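Local atomic coordinates of STING-associated CdnE c-di-GMP synthase (Flavobacteriaceae, PDB entry 6WT8), a protein that probably joins two GTP molecules into cyclic di-GMP, as a CD-NTase of a bacterial anti-phage (CBASS) system that signals through STING. Residues K273-S278 with L340-F345; N262-C267 with E344-E349; D156-V161 with T199-K204; N83-E88 with L107-N112. All coordinates share one frame; numbering follows the deposited sequence.

Contact 1 of 4, residues K273-S278 with L340-F345; sequences KGSIRS and LIEIEF
Glu342 reaches out from its helix to take two consecutive backbone N-H groups of the 273-278 loop on its carboxylate. Ser275 N donates a hydrogen bond to Glu342 OE2 (2.9 Å), and Ile276 N donates one to Glu342 OE1 (2.9 Å). Both donors come from above the carboxylate plane, Ile276 N 51° out of it. The chain runs extended beyond CG (chi2 -168°), long enough to reach the loop backbone, and an acid can serve both N-H groups at once. Gly274 fits because a CB there would run into Glu342 OE2.

One water bridges Gly274 N and Glu342 OE1; another lies between Ser275 OG and Glu342 OE2. The loop leads from helix 253-266 into helix 278-287 of the helical part of the enzyme, with Arg277 at the N-cap of the latter.

Apolar contact comes from Ile276 CD1 on Ile343 CD1 (3.9 Å), the side chains crossing at about a right angle. Within the loop, Arg277 NE donates to Gly274 O at 2.7 Å, that oxygen lying in the guanidinium plane.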
loop_
_atom_site.group_PDB
_atom_site.type_symbol
_atom_site.label_atom_id
_atom_site.label_comp_id
_atom_site.label_asym_id
_atom_site.label_seq_id
_atom_site.Cartn_x
_atom_site.Cartn_y
_atom_site.Cartn_z
ATOM N N LYS A 273 9.255 -2.412 13.071
ATOM C CA LYS A 273 8.394 -3.493 12.602
ATOM C C LYS A 273 7.516 -3.939 13.761
ATOM O O LYS A 273 7.561 -5.076 14.221
ATOM C CB LYS A 273 9.232 -4.642 11.998
ATOM C CG LYS A 273 10.001 -4.233 10.744
ATOM C CD LYS A 273 9.103 -3.671 9.641
ATOM C CE LYS A 273 9.951 -3.251 8.418
ATOM N NZ LYS A 273 9.161 -2.852 7.202
ATOM N N GLY A 274 6.679 -3.014 14.211
ATOM C CA GLY A 274 5.891 -3.239 15.380
ATOM C C GLY A 274 4.472 -3.635 15.040
ATOM O O GLY A 274 4.227 -4.313 14.035
ATOM N N SER A 275 3.546 -3.281 15.941
ATOM C CA SER A 275 2.158 -3.687 15.804
ATOM C C SER A 275 1.391 -2.864 14.777
ATOM O O SER A 275 0.379 -3.358 14.230
ATOM C CB SER A 275 1.433 -3.584 17.136
ATOM O OG SER A 275 1.368 -2.277 17.615
ATOM N N ILE A 276 1.809 -1.617 14.520
ATOM C CA ILE A 276 1.169 -0.765 13.525
ATOM C C ILE A 276 2.122 -0.680 12.355
ATOM O O ILE A 276 3.262 -0.219 12.516
ATOM C CB ILE A 276 0.883 0.635 14.085
ATOM C CG1 ILE A 276 -0.281 0.578 15.100
ATOM C CG2 ILE A 276 0.554 1.694 12.973
ATOM C CD1 ILE A 276 -1.663 0.275 14.530
ATOM N N ARG A 277 1.672 -1.137 11.195
ATOM C CA ARG A 277 2.458 -1.168 9.981
ATOM C C ARG A 277 1.807 -0.285 8.919
ATOM O O ARG A 277 0.789 0.352 9.142
ATOM C CB ARG A 277 2.596 -2.593 9.439
ATOM C CG ARG A 277 3.083 -3.628 10.468
ATOM C CD ARG A 277 4.568 -3.565 10.700
ATOM N NE ARG A 277 4.947 -4.727 11.509
ATOM C CZ ARG A 277 5.554 -5.820 11.052
ATOM N NH1 ARG A 277 5.899 -5.910 9.766
ATOM N NH2 ARG A 277 5.825 -6.816 11.892
ATOM N N SER A 278 2.427 -0.266 7.746
ATOM C CA SER A 278 1.882 0.521 6.639
ATOM C C SER A 278 0.404 0.219 6.389
ATOM O O SER A 278 -0.403 1.158 6.237
ATOM C CB SER A 278 2.729 0.243 5.403
ATOM O OG SER A 278 2.234 0.957 4.300
ATOM N N LEU A 340 -2.640 0.038 20.270
ATOM C CA LEU A 340 -2.941 1.316 20.908
ATOM C C LEU A 340 -1.728 1.954 21.572
ATOM O O LEU A 340 -1.678 3.191 21.648
ATOM C CB LEU A 340 -4.075 1.141 21.916
ATOM C CG LEU A 340 -5.438 0.949 21.246
ATOM C CD1 LEU A 340 -6.518 0.742 22.330
ATOM C CD2 LEU A 340 -5.795 2.164 20.328
ATOM N N ILE A 341 -0.757 1.177 22.061
ATOM C CA ILE A 341 0.462 1.811 22.577
ATOM C C ILE A 341 1.104 2.629 21.459
ATOM O O ILE A 341 1.525 3.771 21.657
ATOM C CB ILE A 341 1.442 0.773 23.130
ATOM C CG1 ILE A 341 0.809 0.138 24.386
ATOM C CG2 ILE A 341 2.824 1.445 23.427
ATOM C CD1 ILE A 341 0.047 1.208 25.330
ATOM N N GLU A 342 1.243 2.027 20.272
ATOM C CA GLU A 342 1.887 2.754 19.178
ATOM C C GLU A 342 1.033 3.951 18.755
ATOM O O GLU A 342 1.566 5.023 18.461
ATOM C CB GLU A 342 2.143 1.780 18.021
ATOM C CG GLU A 342 3.118 0.690 18.499
ATOM C CD GLU A 342 3.678 -0.180 17.392
ATOM O OE1 GLU A 342 3.457 0.094 16.192
ATOM O OE2 GLU A 342 4.344 -1.193 17.749
ATOM N N ILE A 343 -0.290 3.787 18.698
ATOM C CA ILE A 343 -1.158 4.928 18.364
ATOM C C ILE A 343 -0.966 6.033 19.398
ATOM O O ILE A 343 -0.924 7.219 19.051
ATOM C CB ILE A 343 -2.637 4.491 18.292
ATOM C CG1 ILE A 343 -2.811 3.384 17.241
ATOM C CG2 ILE A 343 -3.588 5.689 18.014
ATOM C CD1 ILE A 343 -2.427 3.821 15.845
ATOM N N GLU A 344 -0.897 5.672 20.702
ATOM C CA GLU A 344 -0.677 6.698 21.735
ATOM C C GLU A 344 0.662 7.436 21.532
ATOM O O GLU A 344 0.722 8.666 21.670
ATOM C CB GLU A 344 -0.721 6.079 23.138
ATOM C CG GLU A 344 -2.101 5.605 23.527
ATOM C CD GLU A 344 -2.140 4.747 24.797
ATOM O OE1 GLU A 344 -1.172 4.777 25.599
ATOM O OE2 GLU A 344 -3.142 4.023 24.970
ATOM N N PHE A 345 1.759 6.727 21.235
ATOM C CA PHE A 345 3.016 7.434 20.972
ATOM C C PHE A 345 2.906 8.303 19.738
ATOM O O PHE A 345 3.454 9.427 19.707
ATOM C CB PHE A 345 4.163 6.408 20.837
ATOM C CG PHE A 345 4.660 5.884 22.159
ATOM C CD1 PHE A 345 5.039 6.770 23.161
ATOM C CD2 PHE A 345 4.756 4.517 22.383
ATOM C CE1 PHE A 345 5.561 6.259 24.363
ATOM C CE2 PHE A 345 5.280 4.030 23.591
ATOM C CZ PHE A 345 5.635 4.902 24.574
HETATM O O HOH W 1 5.540 -0.286 14.281
HETATM O O HOH W 2 3.511 -2.827 19.479
#

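Contact 2 of 4, residues N262-C267 with E344-E349; sequences NIKYDC and EFLSQE
Glu349 lies along the side of Ile263 and then turns its acid end to Cys267. Its CB rests on Ile263 CG2 at 3.6 Å, the two side chains sliding past each other in opposite directions. CG keeps touch with that methyl and also comes within 4.0 Å of Cys267 SG. There the chain bends (chi2 -67°), which sets CD 4.2 Å and OE2 3.5 Å from Cys267 SG, while OE1 forms a salt bridge with Lys3.

Helices 253-266 and 336-360 cross at a steep angle here in the helical part of the enzyme, their segment axes 105° apart and 10.0 Å at closest approach. Leu346 fills the middle of the crossing. Its CD2 sits on Lys264 CA at 3.6 Å and against Ile263 CG2 at 3.9 Å, a branched aliphatic end suited to a buried helix surface. Lys264 lends only its aliphatic base; the chain then bends at chi3 and chi4, and NZ bonds to Ile276 O. Replacing Glu349 with an alanine would probably leave Lys3 without its carboxylate mate and open a gap beside Cys267 SG. Cys267 SG also meets Phe345 CB at 4.2 Å, whereas the Phe345 ring stacks with His269.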
loop_
_atom_site.group_PDB
_atom_site.type_symbol
_atom_site.label_atom_id
_atom_site.label_comp_id
_atom_site.label_asym_id
_atom_site.label_seq_id
_atom_site.Cartn_x
_atom_site.Cartn_y
_atom_site.Cartn_z
ATOM N N ASN A 262 6.203 8.754 8.231
ATOM C CA ASN A 262 7.443 9.416 8.626
ATOM C C ASN A 262 7.474 9.632 10.130
ATOM O O ASN A 262 8.531 9.482 10.752
ATOM C CB ASN A 262 7.571 10.772 7.885
ATOM C CG ASN A 262 8.307 10.612 6.530
ATOM O OD1 ASN A 262 9.464 10.191 6.518
ATOM N ND2 ASN A 262 7.640 10.892 5.407
ATOM N N ILE A 263 6.363 10.098 10.716
ATOM C CA ILE A 263 6.338 10.292 12.175
ATOM C C ILE A 263 6.632 8.973 12.875
ATOM O O ILE A 263 7.413 8.921 13.826
ATOM C CB ILE A 263 4.976 10.843 12.633
ATOM C CG1 ILE A 263 4.706 12.225 12.048
ATOM C CG2 ILE A 263 4.836 10.870 14.167
ATOM C CD1 ILE A 263 5.798 13.185 12.122
ATOM N N LYS A 264 6.014 7.878 12.408
ATOM C CA LYS A 264 6.278 6.597 13.069
ATOM C C LYS A 264 7.760 6.203 12.961
ATOM O O LYS A 264 8.387 5.693 13.929
ATOM C CB LYS A 264 5.389 5.501 12.452
ATOM C CG LYS A 264 5.403 4.247 13.352
ATOM C CD LYS A 264 4.292 3.247 12.912
ATOM C CE LYS A 264 4.640 2.576 11.579
ATOM N NZ LYS A 264 5.573 1.379 11.762
ATOM N N TYR A 265 8.343 6.433 11.788
ATOM C CA TYR A 265 9.705 6.023 11.510
ATOM C C TYR A 265 10.680 6.738 12.431
ATOM O O TYR A 265 11.575 6.107 12.984
ATOM C CB TYR A 265 10.016 6.287 10.024
ATOM C CG TYR A 265 11.280 5.599 9.542
ATOM C CD1 TYR A 265 12.543 6.174 9.715
ATOM C CD2 TYR A 265 11.188 4.370 8.894
ATOM C CE1 TYR A 265 13.680 5.506 9.254
ATOM C CE2 TYR A 265 12.339 3.704 8.407
ATOM C CZ TYR A 265 13.552 4.296 8.602
ATOM O OH TYR A 265 14.692 3.624 8.167
ATOM N N ASP A 266 10.435 8.028 12.689
ATOM C CA ASP A 266 11.328 8.861 13.497
ATOM C C ASP A 266 10.987 8.826 14.976
ATOM O O ASP A 266 11.735 9.383 15.790
ATOM C CB ASP A 266 11.263 10.303 12.964
ATOM C CG ASP A 266 12.048 10.480 11.649
ATOM O OD1 ASP A 266 13.005 9.757 11.466
ATOM O OD2 ASP A 266 11.627 11.346 10.852
ATOM N N CYS A 267 9.921 8.152 15.360
ATOM C CA CYS A 267 9.557 8.096 16.778
ATOM C C CYS A 267 10.394 7.056 17.531
ATOM O O CYS A 267 10.307 5.856 17.228
ATOM C CB CYS A 267 8.081 7.750 16.903
ATOM S SG CYS A 267 7.536 7.688 18.637
ATOM N N GLU A 344 -0.897 5.672 20.702
ATOM C CA GLU A 344 -0.677 6.698 21.735
ATOM C C GLU A 344 0.662 7.436 21.532
ATOM O O GLU A 344 0.722 8.666 21.670
ATOM C CB GLU A 344 -0.721 6.079 23.138
ATOM C CG GLU A 344 -2.101 5.605 23.527
ATOM C CD GLU A 344 -2.140 4.747 24.797
ATOM O OE1 GLU A 344 -1.172 4.777 25.599
ATOM O OE2 GLU A 344 -3.142 4.023 24.970
ATOM N N PHE A 345 1.759 6.727 21.235
ATOM C CA PHE A 345 3.016 7.434 20.972
ATOM C C PHE A 345 2.906 8.303 19.738
ATOM O O PHE A 345 3.454 9.427 19.707
ATOM C CB PHE A 345 4.163 6.408 20.837
ATOM C CG PHE A 345 4.660 5.884 22.159
ATOM C CD1 PHE A 345 5.039 6.770 23.161
ATOM C CD2 PHE A 345 4.756 4.517 22.383
ATOM C CE1 PHE A 345 5.561 6.259 24.363
ATOM C CE2 PHE A 345 5.280 4.030 23.591
ATOM C CZ PHE A 345 5.635 4.902 24.574
ATOM N N LEU A 346 2.214 7.830 18.702
ATOM C CA LEU A 346 2.039 8.688 17.514
ATOM C C LEU A 346 1.231 9.929 17.858
ATOM O O LEU A 346 1.557 11.029 17.396
ATOM C CB LEU A 346 1.310 7.926 16.403
ATOM C CG LEU A 346 2.096 6.825 15.736
ATOM C CD1 LEU A 346 1.171 6.171 14.698
ATOM C CD2 LEU A 346 3.348 7.351 15.025
ATOM N N SER A 347 0.168 9.785 18.652
ATOM C CA SER A 347 -0.633 10.951 18.994
ATOM C C SER A 347 0.174 11.938 19.827
ATOM O O SER A 347 0.012 13.162 19.653
ATOM C CB SER A 347 -1.901 10.494 19.694
ATOM O OG SER A 347 -1.608 10.110 21.008
ATOM N N GLN A 348 1.076 11.454 20.682
ATOM C CA GLN A 348 1.937 12.365 21.427
ATOM C C GLN A 348 2.873 13.150 20.508
ATOM O O GLN A 348 3.100 14.353 20.724
ATOM C CB GLN A 348 2.732 11.548 22.452
ATOM C CG GLN A 348 1.851 11.013 23.597
ATOM C CD GLN A 348 2.575 9.991 24.550
ATOM O OE1 GLN A 348 1.930 9.311 25.370
ATOM N NE2 GLN A 348 3.899 9.896 24.433
ATOM N N GLU A 349 3.390 12.516 19.443
ATOM C CA GLU A 349 4.211 13.257 18.499
ATOM C C GLU A 349 3.381 14.313 17.805
ATOM O O GLU A 349 3.841 15.449 17.645
ATOM C CB GLU A 349 4.822 12.339 17.417
ATOM C CG GLU A 349 5.761 11.248 17.974
ATOM C CD GLU A 349 7.030 11.822 18.568
ATOM O OE1 GLU A 349 7.315 13.026 18.349
ATOM O OE2 GLU A 349 7.706 11.099 19.331
#

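Contact 3 of 4, residues D156-V161 with T199-K204; sequences DDLKYV and TATYYK
A helix lying against a beta strand through branched aliphatic side chains set on the strand's threonine carbons and backbone makes this contact: Leu158 and Val161 of helix 154-172 press on Thr199, Ala200 and Thr201 of strand 192-204. The segment axes approach to 8.6 Å and run nearly antiparallel, at 150°.

Leu158 forks over the strand. Its CD2 lies on the backbone, 3.3 Å from Ala200 O, and also touches Thr199 CG2 at 3.9 Å; CD1 goes to Thr201 CB at 4.1 Å, the two side chains crossing at about a right angle. One turn further along the helix, Val161 CG1 packs on Thr199 CG2 at 3.8 Å. Such helix-on-sheet layering agrees with the nucleotidyltransferase fold expected of a CD-NTase, and the strand lies inside the mixed sheet, between strands 106-112 and 218-221.

Threonine suits this face because it can offer carbon to the helix and oxygen to other partners. In Thr199, CG2 stands anti to the backbone N and meets both helix side chains, while OG1, beside that N (chi1 -54°), bonds to Gln109 NE2. Thr201 OG1, by contrast, is bonded to an amide oxygen, Gln154 OE1. Ala200 points its methyl away from the helix, where it touches Ile219 and Ile221 of strand 218-221.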
loop_
_atom_site.group_PDB
_atom_site.type_symbol
_atom_site.label_atom_id
_atom_site.label_comp_id
_atom_site.label_asym_id
_atom_site.label_seq_id
_atom_site.Cartn_x
_atom_site.Cartn_y
_atom_site.Cartn_z
ATOM N N ASP A 156 1.436 -27.647 -9.705
ATOM C CA ASP A 156 2.564 -27.997 -10.548
ATOM C C ASP A 156 2.925 -26.850 -11.479
ATOM O O ASP A 156 4.101 -26.619 -11.756
ATOM C CB ASP A 156 2.256 -29.256 -11.352
ATOM C CG ASP A 156 2.490 -30.524 -10.554
ATOM O OD1 ASP A 156 3.349 -30.501 -9.638
ATOM O OD2 ASP A 156 1.814 -31.540 -10.838
ATOM N N ASP A 157 1.919 -26.138 -11.993
ATOM C CA ASP A 157 2.203 -24.969 -12.839
ATOM C C ASP A 157 2.895 -23.864 -12.070
ATOM O O ASP A 157 3.731 -23.168 -12.629
ATOM C CB ASP A 157 0.922 -24.439 -13.444
ATOM C CG ASP A 157 0.422 -25.307 -14.591
ATOM O OD1 ASP A 157 1.192 -26.160 -15.100
ATOM O OD2 ASP A 157 -0.732 -25.073 -14.992
ATOM N N LEU A 158 2.500 -23.641 -10.814
ATOM C CA LEU A 158 3.180 -22.626 -9.998
ATOM C C LEU A 158 4.632 -23.008 -9.761
ATOM O O LEU A 158 5.533 -22.165 -9.890
ATOM C CB LEU A 158 2.435 -22.431 -8.672
ATOM C CG LEU A 158 1.112 -21.673 -8.852
ATOM C CD1 LEU A 158 0.208 -21.826 -7.651
ATOM C CD2 LEU A 158 1.354 -20.174 -9.160
ATOM N N LYS A 159 4.885 -24.271 -9.352
ATOM C CA LYS A 159 6.265 -24.717 -9.178
ATOM C C LYS A 159 7.058 -24.560 -10.464
ATOM O O LYS A 159 8.180 -24.055 -10.456
ATOM C CB LYS A 159 6.244 -26.176 -8.687
ATOM C CG LYS A 159 7.625 -26.702 -8.418
ATOM C CD LYS A 159 7.514 -28.094 -7.817
ATOM C CE LYS A 159 8.925 -28.618 -7.569
ATOM N NZ LYS A 159 8.943 -30.071 -7.185
ATOM N N TYR A 160 6.463 -24.929 -11.593
ATOM C CA TYR A 160 7.117 -24.779 -12.885
ATOM C C TYR A 160 7.473 -23.333 -13.172
ATOM O O TYR A 160 8.605 -23.034 -13.583
ATOM C CB TYR A 160 6.177 -25.338 -13.953
ATOM C CG TYR A 160 6.615 -25.108 -15.347
ATOM C CD1 TYR A 160 7.804 -25.640 -15.841
ATOM C CD2 TYR A 160 5.814 -24.361 -16.209
ATOM C CE1 TYR A 160 8.183 -25.416 -17.134
ATOM C CE2 TYR A 160 6.177 -24.142 -17.502
ATOM C CZ TYR A 160 7.356 -24.657 -17.973
ATOM O OH TYR A 160 7.709 -24.438 -19.276
ATOM N N VAL A 161 6.498 -22.422 -13.013
ATOM C CA VAL A 161 6.779 -21.014 -13.292
ATOM C C VAL A 161 7.844 -20.476 -12.338
ATOM O O VAL A 161 8.776 -19.770 -12.760
ATOM C CB VAL A 161 5.475 -20.205 -13.217
ATOM C CG1 VAL A 161 5.776 -18.711 -13.191
ATOM C CG2 VAL A 161 4.605 -20.520 -14.432
ATOM N N THR A 199 5.339 -15.112 -7.468
ATOM C CA THR A 199 4.596 -16.047 -8.306
ATOM C C THR A 199 3.337 -16.452 -7.551
ATOM O O THR A 199 3.422 -16.855 -6.384
ATOM C CB THR A 199 5.453 -17.253 -8.646
ATOM O OG1 THR A 199 6.690 -16.804 -9.227
ATOM C CG2 THR A 199 4.739 -18.241 -9.565
ATOM N N ALA A 200 2.190 -16.346 -8.212
ATOM C CA ALA A 200 0.915 -16.535 -7.544
ATOM C C ALA A 200 -0.113 -17.086 -8.511
ATOM O O ALA A 200 0.100 -17.128 -9.723
ATOM C CB ALA A 200 0.431 -15.192 -7.002
ATOM N N THR A 201 -1.244 -17.521 -7.967
ATOM C CA THR A 201 -2.420 -17.747 -8.797
ATOM C C THR A 201 -3.532 -16.794 -8.360
ATOM O O THR A 201 -3.453 -16.168 -7.302
ATOM C CB THR A 201 -2.847 -19.218 -8.685
ATOM O OG1 THR A 201 -3.875 -19.492 -9.657
ATOM C CG2 THR A 201 -3.368 -19.530 -7.297
ATOM N N TYR A 202 -4.565 -16.657 -9.185
ATOM C CA TYR A 202 -5.682 -15.792 -8.794
ATOM C C TYR A 202 -6.619 -16.483 -7.821
ATOM O O TYR A 202 -6.792 -17.697 -7.813
ATOM C CB TYR A 202 -6.529 -15.392 -10.008
ATOM C CG TYR A 202 -5.917 -14.397 -10.920
ATOM C CD1 TYR A 202 -5.636 -13.132 -10.473
ATOM C CD2 TYR A 202 -5.609 -14.764 -12.248
ATOM C CE1 TYR A 202 -5.090 -12.150 -11.326
ATOM C CE2 TYR A 202 -5.047 -13.819 -13.108
ATOM C CZ TYR A 202 -4.803 -12.532 -12.648
ATOM O OH TYR A 202 -4.253 -11.536 -13.472
ATOM N N TYR A 203 -7.326 -15.640 -7.068
ATOM C CA TYR A 203 -8.475 -16.065 -6.286
ATOM C C TYR A 203 -9.626 -15.130 -6.593
ATOM O O TYR A 203 -9.500 -13.897 -6.430
ATOM C CB TYR A 203 -8.159 -16.049 -4.788
ATOM C CG TYR A 203 -9.354 -16.441 -3.942
ATOM C CD1 TYR A 203 -9.601 -17.765 -3.674
ATOM C CD2 TYR A 203 -10.201 -15.471 -3.426
ATOM C CE1 TYR A 203 -10.697 -18.158 -2.893
ATOM C CE2 TYR A 203 -11.319 -15.837 -2.661
ATOM C CZ TYR A 203 -11.536 -17.180 -2.386
ATOM O OH TYR A 203 -12.627 -17.583 -1.611
ATOM N N LYS A 204 -10.741 -15.721 -7.013
ATOM C CA LYS A 204 -11.960 -14.957 -7.335
ATOM C C LYS A 204 -12.936 -14.979 -6.164
ATOM O O LYS A 204 -13.528 -16.026 -5.855
ATOM C CB LYS A 204 -12.629 -15.523 -8.592
ATOM C CG LYS A 204 -11.756 -15.391 -9.821
ATOM C CD LYS A 204 -12.422 -16.011 -11.082
ATOM C CE LYS A 204 -11.351 -16.101 -12.190
ATOM N NZ LYS A 204 -11.725 -16.993 -13.349
#

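Contact 4 of 4, residues N83-E88 with L107-N112; sequences NLVDFE and LVQITN
Strands 85-88 and 107-112 run antiparallel, with Asp86-Ile110 and Glu88-Val108 as hydrogen-bonded pairs, each bonded in both directions, and Val85-Thr111 and Phe87-Gln109 as non-hydrogen-bonded pairs; Asn112 N adds a bond to Leu84 O.

Asn112 ND2 donates to Asp86 OD1 at 2.9 Å and almost straight (175°). The oxygen lies in the amide plane, but the donor sits above the carboxylate, 59° out of its plane. Asn112 CG, set between its backbone N and carbonyl carbon (chi1 63°), turns the amide toward Asp86. Asp86 OD2 has Tyr202 OH as its partner, and a water joins Asn112 OD1 to Asn83 O. With a leucine in place of Asn112, Asp86 OD1 would probably lose its mate and the water its bridge to Asn83 O.

Strand 106-112 stands between strand 85-90 and strand 192-204, with which it pairs in parallel, in the mixed sheet of the presumed nucleotidyltransferase core. Phe87 and Gln109 share one face, side by side, Phe87 CE1 3.7 Å from Gln109 CB; Leu107 CD2 comes to the ring edge at Phe87 CD1 (4.1 Å). Toward the other face, Glu88 spends its CG on Ile110 CD1 (3.8 Å) and sends OE2 to a salt bridge with Lys214.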
loop_
_atom_site.group_PDB
_atom_site.type_symbol
_atom_site.label_atom_id
_atom_site.label_comp_id
_atom_site.label_asym_id
_atom_site.label_seq_id
_atom_site.Cartn_x
_atom_site.Cartn_y
_atom_site.Cartn_z
ATOM N N ASN A 83 2.908 -16.886 -21.849
ATOM C CA ASN A 83 1.730 -17.627 -22.257
ATOM C C ASN A 83 1.042 -18.298 -21.080
ATOM O O ASN A 83 -0.058 -18.826 -21.262
ATOM C CB ASN A 83 2.081 -18.666 -23.335
ATOM C CG ASN A 83 3.220 -19.618 -22.899
ATOM O OD1 ASN A 83 4.303 -19.132 -22.523
ATOM N ND2 ASN A 83 2.967 -20.952 -22.933
ATOM N N LEU A 84 1.691 -18.344 -19.910
ATOM C CA LEU A 84 1.115 -19.002 -18.735
ATOM C C LEU A 84 0.711 -18.043 -17.630
ATOM O O LEU A 84 0.058 -18.476 -16.670
ATOM C CB LEU A 84 2.128 -20.016 -18.141
ATOM C CG LEU A 84 2.472 -21.192 -19.096
ATOM C CD1 LEU A 84 3.446 -22.141 -18.342
ATOM C CD2 LEU A 84 1.253 -21.974 -19.499
ATOM N N VAL A 85 1.066 -16.756 -17.725
ATOM C CA VAL A 85 0.862 -15.841 -16.620
ATOM C C VAL A 85 0.403 -14.471 -17.119
ATOM O O VAL A 85 0.655 -14.061 -18.265
ATOM C CB VAL A 85 2.167 -15.651 -15.803
ATOM C CG1 VAL A 85 2.583 -16.935 -15.116
ATOM C CG2 VAL A 85 3.310 -15.052 -16.666
ATOM N N ASP A 86 -0.282 -13.762 -16.215
ATOM C CA ASP A 86 -0.431 -12.311 -16.271
ATOM C C ASP A 86 0.606 -11.620 -15.402
ATOM O O ASP A 86 1.067 -12.164 -14.396
ATOM C CB ASP A 86 -1.789 -11.890 -15.735
ATOM C CG ASP A 86 -2.961 -12.391 -16.581
ATOM O OD1 ASP A 86 -2.818 -12.691 -17.796
ATOM O OD2 ASP A 86 -4.087 -12.400 -16.007
ATOM N N PHE A 87 0.941 -10.396 -15.758
ATOM C CA PHE A 87 1.886 -9.624 -14.967
ATOM C C PHE A 87 1.211 -8.432 -14.342
ATOM O O PHE A 87 0.535 -7.659 -15.032
ATOM C CB PHE A 87 3.059 -9.142 -15.819
ATOM C CG PHE A 87 3.902 -10.278 -16.364
ATOM C CD1 PHE A 87 4.833 -10.882 -15.513
ATOM C CD2 PHE A 87 3.749 -10.769 -17.679
ATOM C CE1 PHE A 87 5.583 -11.958 -15.948
ATOM C CE2 PHE A 87 4.502 -11.833 -18.106
ATOM C CZ PHE A 87 5.399 -12.430 -17.229
ATOM N N GLU A 88 1.486 -8.234 -13.061
ATOM C CA GLU A 88 0.959 -7.099 -12.321
ATOM C C GLU A 88 2.036 -6.586 -11.374
ATOM O O GLU A 88 3.201 -6.984 -11.433
ATOM C CB GLU A 88 -0.294 -7.514 -11.536
ATOM C CG GLU A 88 -1.479 -7.994 -12.405
ATOM C CD GLU A 88 -2.082 -6.902 -13.307
ATOM O OE1 GLU A 88 -1.865 -5.676 -13.100
ATOM O OE2 GLU A 88 -2.795 -7.314 -14.244
ATOM N N LEU A 107 7.202 -7.168 -8.677
ATOM C CA LEU A 107 6.570 -7.723 -9.867
ATOM C C LEU A 107 5.805 -8.990 -9.482
ATOM O O LEU A 107 6.348 -9.862 -8.783
ATOM C CB LEU A 107 7.651 -8.057 -10.905
ATOM C CG LEU A 107 7.119 -8.680 -12.228
ATOM C CD1 LEU A 107 8.085 -8.354 -13.334
ATOM C CD2 LEU A 107 7.002 -10.225 -12.116
ATOM N N VAL A 108 4.539 -9.093 -9.903
ATOM C CA VAL A 108 3.724 -10.267 -9.607
ATOM C C VAL A 108 3.427 -10.967 -10.917
ATOM O O VAL A 108 2.891 -10.347 -11.855
ATOM C CB VAL A 108 2.410 -9.869 -8.903
ATOM C CG1 VAL A 108 1.715 -11.132 -8.387
ATOM C CG2 VAL A 108 2.706 -8.981 -7.731
ATOM N N GLN A 109 3.716 -12.260 -11.002
ATOM C CA GLN A 109 3.314 -13.054 -12.161
ATOM C C GLN A 109 2.294 -14.079 -11.691
ATOM O O GLN A 109 2.494 -14.733 -10.665
ATOM C CB GLN A 109 4.506 -13.670 -12.863
ATOM C CG GLN A 109 5.275 -14.655 -12.018
ATOM C CD GLN A 109 6.503 -15.181 -12.757
ATOM O OE1 GLN A 109 6.666 -15.024 -13.985
ATOM N NE2 GLN A 109 7.367 -15.831 -11.999
ATOM N N ILE A 110 1.128 -14.117 -12.338
ATOM C CA ILE A 110 -0.031 -14.834 -11.836
ATOM C C ILE A 110 -0.431 -15.839 -12.900
ATOM O O ILE A 110 -0.778 -15.451 -14.027
ATOM C CB ILE A 110 -1.177 -13.835 -11.544
ATOM C CG1 ILE A 110 -0.677 -12.664 -10.686
ATOM C CG2 ILE A 110 -2.275 -14.590 -10.846
ATOM C CD1 ILE A 110 -1.633 -11.418 -10.705
ATOM N N THR A 111 -0.432 -17.132 -12.564
ATOM C CA THR A 111 -0.875 -18.105 -13.548
ATOM C C THR A 111 -2.319 -17.812 -13.957
ATOM O O THR A 111 -3.136 -17.391 -13.127
ATOM C CB THR A 111 -0.747 -19.505 -12.971
ATOM O OG1 THR A 111 -1.440 -19.597 -11.706
ATOM C CG2 THR A 111 0.719 -19.851 -12.841
ATOM N N ASN A 112 -2.615 -17.918 -15.264
ATOM C CA ASN A 112 -3.888 -17.368 -15.748
ATOM C C ASN A 112 -4.727 -18.405 -16.496
ATOM O O ASN A 112 -5.697 -18.008 -17.157
ATOM C CB ASN A 112 -3.649 -16.124 -16.636
ATOM C CG ASN A 112 -2.846 -16.455 -17.901
ATOM O OD1 ASN A 112 -2.631 -17.632 -18.232
ATOM N ND2 ASN A 112 -2.407 -15.418 -18.609
HETATM O O HOH W 3 -2.783 -18.262 -20.782
#

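How the contacts relate
The four contacts form two pairs. Contacts 1 and 2 have centres about 9 Å apart and share helix 336-360, whose Glu344 and Phe345 belong to both; contacts 3 and 4 have centres about 8 Å apart and meet on one mixed sheet, where strands 106-112 and 192-204 are neighbours and Ala200 O probably bonds to Thr111 N. Between the pairs, centres lie about 34 to 39 Å apart and nothing touches. Along the chain contact 4 closes first, then contact 3; contacts 1 and 2 follow, both closing on the late helix 336-360. The sheet-based pair thus belongs to the probable catalytic core, the other to an all-helical region joined to it.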